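Putative peptide ABC-transport system periplasmic peptide-binding protein (Campylobacter jejuni, PDB 4OEV) binds nickel outside the cytoplasm as the solute-binding component of an ABC-type importer, and may also serve peptide transport. Local coordinates at residues A[213-225]-A[460-472]. Sequence-based numbering, arbitrary orientation.
Sequences DAALIDVSLLNIF and LDFALVYNKDLKG
A short antiparallel β-ladder joins strand 214-216 to strand 462-467, the last part of the long strand 454-467, in this periplasmic solute-binding fold, pairing A215 with V465 as a hydrogen-bonded pair flanked by two non-hydrogen-bonded ones, A214 with Y466 and L216 with L464. V465 N gives A215 O a bond of 2.9 Å and V465 O accepts from A215 N at 3.2 Å; N467 N to D213 O (2.8 Å) and I217 N to A463 O (3.0 Å) extend the ladder at its two ends. At I217 the pairing opens: its N still bonds A463 O, but a water bridges I217 O and A463 N, satisfying both, and the chain then turns away.

On the V465 face a hydrophobic cluster forms. Branched V465 suits this centre because its two methyls serve different partners: CG1, anti to the backbone N (chi1 -179°), lies over one face of the F225 ring in a CH-pi contact, 4.0 Å from the centroid, whereas CG2 meets I217 CG1 at 3.5 Å and L222 CD2. The single methyl of A463, CB, lets L222 CD1 come to 3.6 Å. On the other face, L216 spreads its branches, CD1 against the F462 ring and CD2 along L464, while small A214 accommodates Y466 CB and L470 CD2. A type I turn from N467 to L470 brings L470 CD1 to D213 CB, the carboxylate of D213 being held by I8 N and K494.

Strand 231-236 pairs with the same long strand 454-467, and helix 200-208 packs on I217 and F225, whose ring also meets F231 edge-to-face.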
ATOM      1  N   ASP A 213      22.250   1.311   7.403  1.00 48.73           N
ATOM      2  CA  ASP A 213      22.805   0.372   6.431  1.00 43.51           C
ATOM      3  C   ASP A 213      22.115   0.403   5.095  1.00 42.03           C
ATOM      4  O   ASP A 213      22.687   0.001   4.099  1.00 47.09           O
ATOM      5  CB  ASP A 213      22.713  -1.082   6.957  1.00 44.45           C
ATOM      6  CG  ASP A 213      23.709  -1.370   8.049  1.00 50.62           C
ATOM      7  OD1 ASP A 213      24.909  -1.094   7.836  1.00 51.03           O
ATOM      8  OD2 ASP A 213      23.297  -1.919   9.106  1.00 50.39           O
ATOM      9  N   ALA A 214      20.855   0.808   5.095  1.00 40.87           N
ATOM     10  CA  ALA A 214      20.002   0.725   3.899  1.00 40.58           C
ATOM     11  C   ALA A 214      18.812   1.636   4.023  1.00 38.35           C
ATOM     12  O   ALA A 214      18.300   1.827   5.129  1.00 38.95           O
ATOM     13  CB  ALA A 214      19.514  -0.712   3.679  1.00 42.40           C
ATOM     14  N   ALA A 215      18.349   2.134   2.876  1.00 38.85           N
ATOM     15  CA  ALA A 215      17.121   2.938   2.764  1.00 38.12           C
ATOM     16  C   ALA A 215      16.629   2.931   1.323  1.00 38.41           C
ATOM     17  O   ALA A 215      17.440   2.767   0.380  1.00 40.46           O
ATOM     18  CB  ALA A 215      17.350   4.355   3.218  1.00 37.96           C
ATOM     19  N   LEU A 216      15.324   3.124   1.116  1.00 33.91           N
ATOM     20  CA  LEU A 216      14.863   3.443  -0.250  1.00 33.64           C
ATOM     21  C   LEU A 216      15.115   4.929  -0.475  1.00 36.22           C
ATOM     22  O   LEU A 216      14.797   5.759   0.394  1.00 37.06           O
ATOM     23  CB  LEU A 216      13.376   3.160  -0.470  1.00 34.33           C
ATOM     24  CG  LEU A 216      12.961   1.723  -0.256  1.00 34.78           C
ATOM     25  CD1 LEU A 216      11.406   1.614  -0.527  1.00 33.57           C
ATOM     26  CD2 LEU A 216      13.758   0.845  -1.163  1.00 34.55           C
ATOM     27  N   ILE A 217      15.678   5.252  -1.632  1.00 34.29           N
ATOM     28  CA  ILE A 217      16.086   6.629  -1.944  1.00 35.71           C
ATOM     29  C   ILE A 217      15.440   7.179  -3.225  1.00 36.80           C
ATOM     30  O   ILE A 217      15.541   6.571  -4.302  1.00 38.38           O
ATOM     31  CB  ILE A 217      17.624   6.721  -2.094  1.00 33.11           C
ATOM     32  CG1 ILE A 217      18.315   6.302  -0.807  1.00 36.52           C
ATOM     33  CG2 ILE A 217      18.041   8.153  -2.510  1.00 35.89           C
ATOM     34  CD1 ILE A 217      17.902   7.114   0.434  1.00 34.23           C
ATOM     35  N   ASP A 218      14.784   8.333  -3.122  1.00 39.09           N
ATOM     36  CA  ASP A 218      14.193   8.943  -4.312  1.00 39.20           C
ATOM     37  C   ASP A 218      15.180   9.144  -5.462  1.00 37.89           C
ATOM     38  O   ASP A 218      16.349   9.484  -5.252  1.00 33.93           O
ATOM     39  CB  ASP A 218      13.578  10.293  -3.993  1.00 37.74           C
ATOM     40  CG  ASP A 218      12.747  10.796  -5.139  1.00 38.91           C
ATOM     41  OD1 ASP A 218      13.127  11.780  -5.800  1.00 37.10           O
ATOM     42  OD2 ASP A 218      11.691  10.176  -5.390  1.00 35.87           O
ATOM     43  N   VAL A 219      14.687   8.950  -6.682  1.00 39.24           N
ATOM     44  CA  VAL A 219      15.506   9.071  -7.872  1.00 39.01           C
ATOM     45  C   VAL A 219      16.203  10.447  -7.924  1.00 41.87           C
ATOM     46  O   VAL A 219      17.303  10.560  -8.467  1.00 43.70           O
ATOM     47  CB  VAL A 219      14.641   8.818  -9.144  1.00 45.89           C
ATOM     48  CG1 VAL A 219      13.541   9.870  -9.278  1.00 45.33           C
ATOM     49  CG2 VAL A 219      15.478   8.806 -10.377  1.00 47.41           C
ATOM     50  N   SER A 220      15.627  11.464  -7.282  1.00 41.10           N
ATOM     51  CA  SER A 220      16.209  12.804  -7.316  1.00 42.48           C
ATOM     52  C   SER A 220      17.511  12.903  -6.536  1.00 43.04           C
ATOM     53  O   SER A 220      18.258  13.887  -6.662  1.00 39.90           O
ATOM     54  CB  SER A 220      15.232  13.836  -6.770  1.00 44.60           C
ATOM     55  OG  SER A 220      15.086  13.706  -5.363  1.00 43.61           O
ATOM     56  N   LEU A 221      17.792  11.878  -5.744  1.00 41.43           N
ATOM     57  CA  LEU A 221      18.938  11.903  -4.857  1.00 40.74           C
ATOM     58  C   LEU A 221      19.960  10.835  -5.182  1.00 40.33           C
ATOM     59  O   LEU A 221      20.976  10.763  -4.508  1.00 40.65           O
ATOM     60  CB  LEU A 221      18.474  11.742  -3.405  1.00 42.67           C
ATOM     61  CG  LEU A 221      17.642  12.910  -2.877  1.00 44.75           C
ATOM     62  CD1 LEU A 221      16.800  12.508  -1.672  1.00 45.14           C
ATOM     63  CD2 LEU A 221      18.544  14.092  -2.526  1.00 47.30           C
ATOM     64  N   LEU A 222      19.726  10.046  -6.235  1.00 42.85           N
ATOM     65  CA  LEU A 222      20.558   8.859  -6.507  1.00 46.74           C
ATOM     66  C   LEU A 222      21.943   9.235  -7.015  1.00 47.76           C
ATOM     67  O   LEU A 222      22.926   8.455  -6.919  1.00 45.61           O
ATOM     68  CB  LEU A 222      19.883   7.957  -7.526  1.00 46.01           C
ATOM     69  CG  LEU A 222      18.806   7.016  -6.987  1.00 45.75           C
ATOM     70  CD1 LEU A 222      18.347   6.073  -8.094  1.00 45.05           C
ATOM     71  CD2 LEU A 222      19.257   6.258  -5.706  1.00 54.03           C
ATOM     72  N   ASN A 223      22.035  10.440  -7.546  1.00 44.20           N
ATOM     73  CA  ASN A 223      23.318  10.850  -8.093  1.00 44.86           C
ATOM     74  C   ASN A 223      24.435  10.845  -7.048  1.00 40.56           C
ATOM     75  O   ASN A 223      25.592  10.596  -7.385  1.00 39.66           O
ATOM     76  CB  ASN A 223      23.231  12.251  -8.735  1.00 49.91           C
ATOM     77  CG  ASN A 223      22.514  12.249 -10.076  1.00 57.73           C
ATOM     78  OD1 ASN A 223      21.951  11.234 -10.498  1.00 61.54           O
ATOM     79  ND2 ASN A 223      22.561  13.403 -10.778  1.00 60.03           N
ATOM     80  N   ILE A 224      24.129  11.117  -5.785  1.00 38.78           N
ATOM     81  CA  ILE A 224      25.230  11.108  -4.837  1.00 39.54           C
ATOM     82  C   ILE A 224      25.641   9.690  -4.395  1.00 39.27           C
ATOM     83  O   ILE A 224      26.575   9.571  -3.603  1.00 41.15           O
ATOM     84  CB  ILE A 224      24.938  11.949  -3.591  1.00 45.36           C
ATOM     85  CG1 ILE A 224      23.849  11.287  -2.743  1.00 47.52           C
ATOM     86  CG2 ILE A 224      24.536  13.363  -3.994  1.00 50.73           C
ATOM     87  CD1 ILE A 224      23.757  11.871  -1.348  1.00 47.54           C
ATOM     88  N   PHE A 225      24.966   8.644  -4.908  1.00 38.12           N
ATOM     89  CA  PHE A 225      25.361   7.238  -4.619  1.00 39.73           C
ATOM     90  C   PHE A 225      25.908   6.475  -5.844  1.00 41.44           C
ATOM     91  O   PHE A 225      26.642   5.485  -5.687  1.00 40.47           O
ATOM     92  CB  PHE A 225      24.172   6.450  -4.029  1.00 37.51           C
ATOM     93  CG  PHE A 225      23.792   6.921  -2.671  1.00 41.31           C
ATOM     94  CD1 PHE A 225      24.579   6.620  -1.577  1.00 38.62           C
ATOM     95  CD2 PHE A 225      22.682   7.757  -2.501  1.00 39.76           C
ATOM     96  CE1 PHE A 225      24.260   7.106  -0.320  1.00 40.11           C
ATOM     97  CE2 PHE A 225      22.352   8.241  -1.242  1.00 38.11           C
ATOM     98  CZ  PHE A 225      23.134   7.937  -0.158  1.00 37.78           C
ATOM     99  N   LEU A 460       5.938   3.581 -10.189  1.00 31.18           N
ATOM    100  CA  LEU A 460       7.316   3.820  -9.766  1.00 33.02           C
ATOM    101  C   LEU A 460       8.196   2.565  -9.661  1.00 34.32           C
ATOM    102  O   LEU A 460       7.724   1.481  -9.252  1.00 31.53           O
ATOM    103  CB  LEU A 460       7.304   4.507  -8.407  1.00 33.92           C
ATOM    104  CG  LEU A 460       6.438   5.721  -8.256  1.00 33.50           C
ATOM    105  CD1 LEU A 460       6.590   6.200  -6.827  1.00 32.04           C
ATOM    106  CD2 LEU A 460       6.910   6.834  -9.261  1.00 32.91           C
ATOM    107  N   ASP A 461       9.464   2.700 -10.050  1.00 32.33           N
ATOM    108  CA  ASP A 461      10.477   1.765  -9.578  1.00 35.70           C
ATOM    109  C   ASP A 461      11.038   2.330  -8.292  1.00 36.77           C
ATOM    110  O   ASP A 461      10.955   3.534  -8.035  1.00 36.79           O
ATOM    111  CB  ASP A 461      11.618   1.561 -10.562  1.00 38.01           C
ATOM    112  CG  ASP A 461      11.268   0.640 -11.666  1.00 38.71           C
ATOM    113  OD1 ASP A 461      10.135   0.136 -11.659  1.00 39.17           O
ATOM    114  OD2 ASP A 461      12.142   0.392 -12.525  1.00 42.69           O
ATOM    115  N   PHE A 462      11.649   1.466  -7.498  1.00 37.01           N
ATOM    116  CA  PHE A 462      12.263   1.932  -6.272  1.00 37.44           C
ATOM    117  C   PHE A 462      13.737   1.640  -6.321  1.00 36.58           C
ATOM    118  O   PHE A 462      14.166   0.655  -6.919  1.00 38.85           O
ATOM    119  CB  PHE A 462      11.609   1.285  -5.041  1.00 38.65           C
ATOM    120  CG  PHE A 462      10.306   1.928  -4.673  1.00 36.83           C
ATOM    121  CD1 PHE A 462      10.292   3.053  -3.865  1.00 37.47           C
ATOM    122  CD2 PHE A 462       9.115   1.421  -5.142  1.00 34.63           C
ATOM    123  CE1 PHE A 462       9.099   3.708  -3.542  1.00 38.54           C
ATOM    124  CE2 PHE A 462       7.896   2.072  -4.821  1.00 33.69           C
ATOM    125  CZ  PHE A 462       7.894   3.195  -4.018  1.00 36.80           C
ATOM    126  N   ALA A 463      14.506   2.518  -5.689  1.00 36.30           N
ATOM    127  CA  ALA A 463      15.937   2.323  -5.598  1.00 38.86           C
ATOM    128  C   ALA A 463      16.300   1.973  -4.162  1.00 37.59           C
ATOM    129  O   ALA A 463      16.226   2.825  -3.272  1.00 36.00           O
ATOM    130  CB  ALA A 463      16.706   3.608  -6.085  1.00 35.44           C
ATOM    131  N   LEU A 464      16.665   0.709  -3.934  1.00 38.26           N
ATOM    132  CA  LEU A 464      17.178   0.309  -2.636  1.00 36.60           C
ATOM    133  C   LEU A 464      18.655   0.609  -2.570  1.00 38.33           C
ATOM    134  O   LEU A 464      19.479  -0.027  -3.260  1.00 38.06           O
ATOM    135  CB  LEU A 464      16.915  -1.191  -2.357  1.00 34.49           C
ATOM    136  CG  LEU A 464      17.555  -1.749  -1.078  1.00 41.08           C
ATOM    137  CD1 LEU A 464      17.277  -0.880   0.144  1.00 38.95           C
ATOM    138  CD2 LEU A 464      17.043  -3.197  -0.856  1.00 38.08           C
ATOM    139  N   VAL A 465      19.017   1.564  -1.731  1.00 35.33           N
ATOM    140  CA  VAL A 465      20.437   1.891  -1.656  1.00 37.48           C
ATOM    141  C   VAL A 465      21.058   1.274  -0.418  1.00 37.62           C
ATOM    142  O   VAL A 465      20.573   1.475   0.694  1.00 43.00           O
ATOM    143  CB  VAL A 465      20.711   3.382  -1.632  1.00 36.59           C
ATOM    144  CG1 VAL A 465      22.205   3.601  -1.579  1.00 39.44           C
ATOM    145  CG2 VAL A 465      20.102   4.061  -2.859  1.00 38.08           C
ATOM    146  N   TYR A 466      22.130   0.536  -0.588  1.00 39.05           N
ATOM    147  CA  TYR A 466      22.607  -0.227   0.568  1.00 45.73           C
ATOM    148  C   TYR A 466      24.130  -0.226   0.730  1.00 45.58           C
ATOM    149  O   TYR A 466      24.907  -0.357  -0.229  1.00 46.42           O
ATOM    150  CB  TYR A 466      22.067  -1.688   0.495  1.00 44.28           C
ATOM    151  CG  TYR A 466      22.550  -2.428  -0.748  1.00 43.36           C
ATOM    152  CD1 TYR A 466      21.846  -2.336  -1.956  1.00 43.61           C
ATOM    153  CD2 TYR A 466      23.721  -3.162  -0.727  1.00 44.88           C
ATOM    154  CE1 TYR A 466      22.320  -2.962  -3.101  1.00 43.39           C
ATOM    155  CE2 TYR A 466      24.192  -3.808  -1.868  1.00 47.26           C
ATOM    156  CZ  TYR A 466      23.467  -3.703  -3.043  1.00 47.48           C
ATOM    157  OH  TYR A 466      23.931  -4.325  -4.171  1.00 53.34           O
ATOM    158  N   ASN A 467      24.552  -0.096   1.977  1.00 45.51           N
ATOM    159  CA  ASN A 467      25.939  -0.376   2.354  1.00 49.14           C
ATOM    160  C   ASN A 467      26.452  -1.651   1.674  1.00 48.35           C
ATOM    161  O   ASN A 467      25.837  -2.715   1.779  1.00 47.64           O
ATOM    162  CB  ASN A 467      26.033  -0.489   3.867  1.00 50.86           C
ATOM    163  CG  ASN A 467      27.417  -0.765   4.324  1.00 63.26           C
ATOM    164  OD1 ASN A 467      27.704  -1.821   4.870  1.00 62.59           O
ATOM    165  ND2 ASN A 467      28.302   0.198   4.093  1.00 67.69           N
ATOM    166  N   LYS A 468      27.568  -1.527   0.957  1.00 48.39           N
ATOM    167  CA  LYS A 468      28.058  -2.586   0.095  1.00 52.75           C
ATOM    168  C   LYS A 468      28.410  -3.848   0.869  1.00 53.84           C
ATOM    169  O   LYS A 468      28.632  -4.902   0.275  1.00 54.54           O
ATOM    170  CB  LYS A 468      29.302  -2.106  -0.687  1.00 62.01           C
ATOM    171  CG  LYS A 468      29.548  -2.845  -2.011  1.00 68.08           C
ATOM    172  CD  LYS A 468      28.295  -2.773  -2.891  1.00 71.24           C
ATOM    173  CE  LYS A 468      28.579  -3.170  -4.337  1.00 76.35           C
ATOM    174  NZ  LYS A 468      27.347  -2.989  -5.182  1.00 77.30           N
ATOM    175  N   ASP A 469      28.549  -3.713   2.183  1.00 49.30           N
ATOM    176  CA  ASP A 469      28.839  -4.862   3.035  1.00 52.26           C
ATOM    177  C   ASP A 469      27.624  -5.776   3.118  1.00 51.23           C
ATOM    178  O   ASP A 469      27.758  -6.886   3.572  1.00 51.99           O
ATOM    179  CB  ASP A 469      29.255  -4.418   4.443  1.00 53.46           C
ATOM    180  CG  ASP A 469      30.623  -3.751   4.472  1.00 59.39           C
ATOM    181  OD1 ASP A 469      31.508  -4.131   3.660  1.00 59.15           O
ATOM    182  OD2 ASP A 469      30.785  -2.813   5.289  1.00 61.11           O
ATOM    183  N   LEU A 470      26.443  -5.291   2.715  1.00 50.00           N
ATOM    184  CA  LEU A 470      25.208  -6.081   2.859  1.00 52.80           C
ATOM    185  C   LEU A 470      25.047  -7.220   1.846  1.00 54.41           C
ATOM    186  O   LEU A 470      24.933  -6.995   0.637  1.00 55.68           O
ATOM    187  CB  LEU A 470      23.997  -5.177   2.770  1.00 52.37           C
ATOM    188  CG  LEU A 470      23.245  -5.001   4.082  1.00 56.30           C
ATOM    189  CD1 LEU A 470      24.160  -4.325   5.072  1.00 57.98           C
ATOM    190  CD2 LEU A 470      21.970  -4.188   3.867  1.00 53.48           C
ATOM    191  N   LYS A 471      24.970  -8.441   2.358  1.00 50.34           N
ATOM    192  CA  LYS A 471      24.776  -9.623   1.513  1.00 52.74           C
ATOM    193  C   LYS A 471      23.395 -10.234   1.743  1.00 52.33           C
ATOM    194  O   LYS A 471      22.830 -10.077   2.818  1.00 53.15           O
ATOM    195  CB  LYS A 471      25.856 -10.676   1.783  1.00 56.26           C
ATOM    196  CG  LYS A 471      27.168 -10.535   0.970  1.00 59.50           C
ATOM    197  CD  LYS A 471      27.797  -9.157   1.062  1.00 62.84           C
ATOM    198  CE  LYS A 471      29.099  -9.038   0.214  1.00 86.54           C
ATOM    199  NZ  LYS A 471      28.855  -8.891  -1.260  1.00 85.24           N
ATOM    200  N   GLY A 472      22.850 -10.888   0.717  1.00 51.42           N
ATOM    201  CA  GLY A 472      21.647 -11.690   0.857  1.00 52.16           C
ATOM    202  C   GLY A 472      20.359 -11.001   0.410  1.00 49.37           C
ATOM    203  O   GLY A 472      19.276 -11.635   0.405  1.00 49.28           O
TER
HETATM  204  O   HOH W   1      13.255   5.028  -5.093  1.00 36.53           O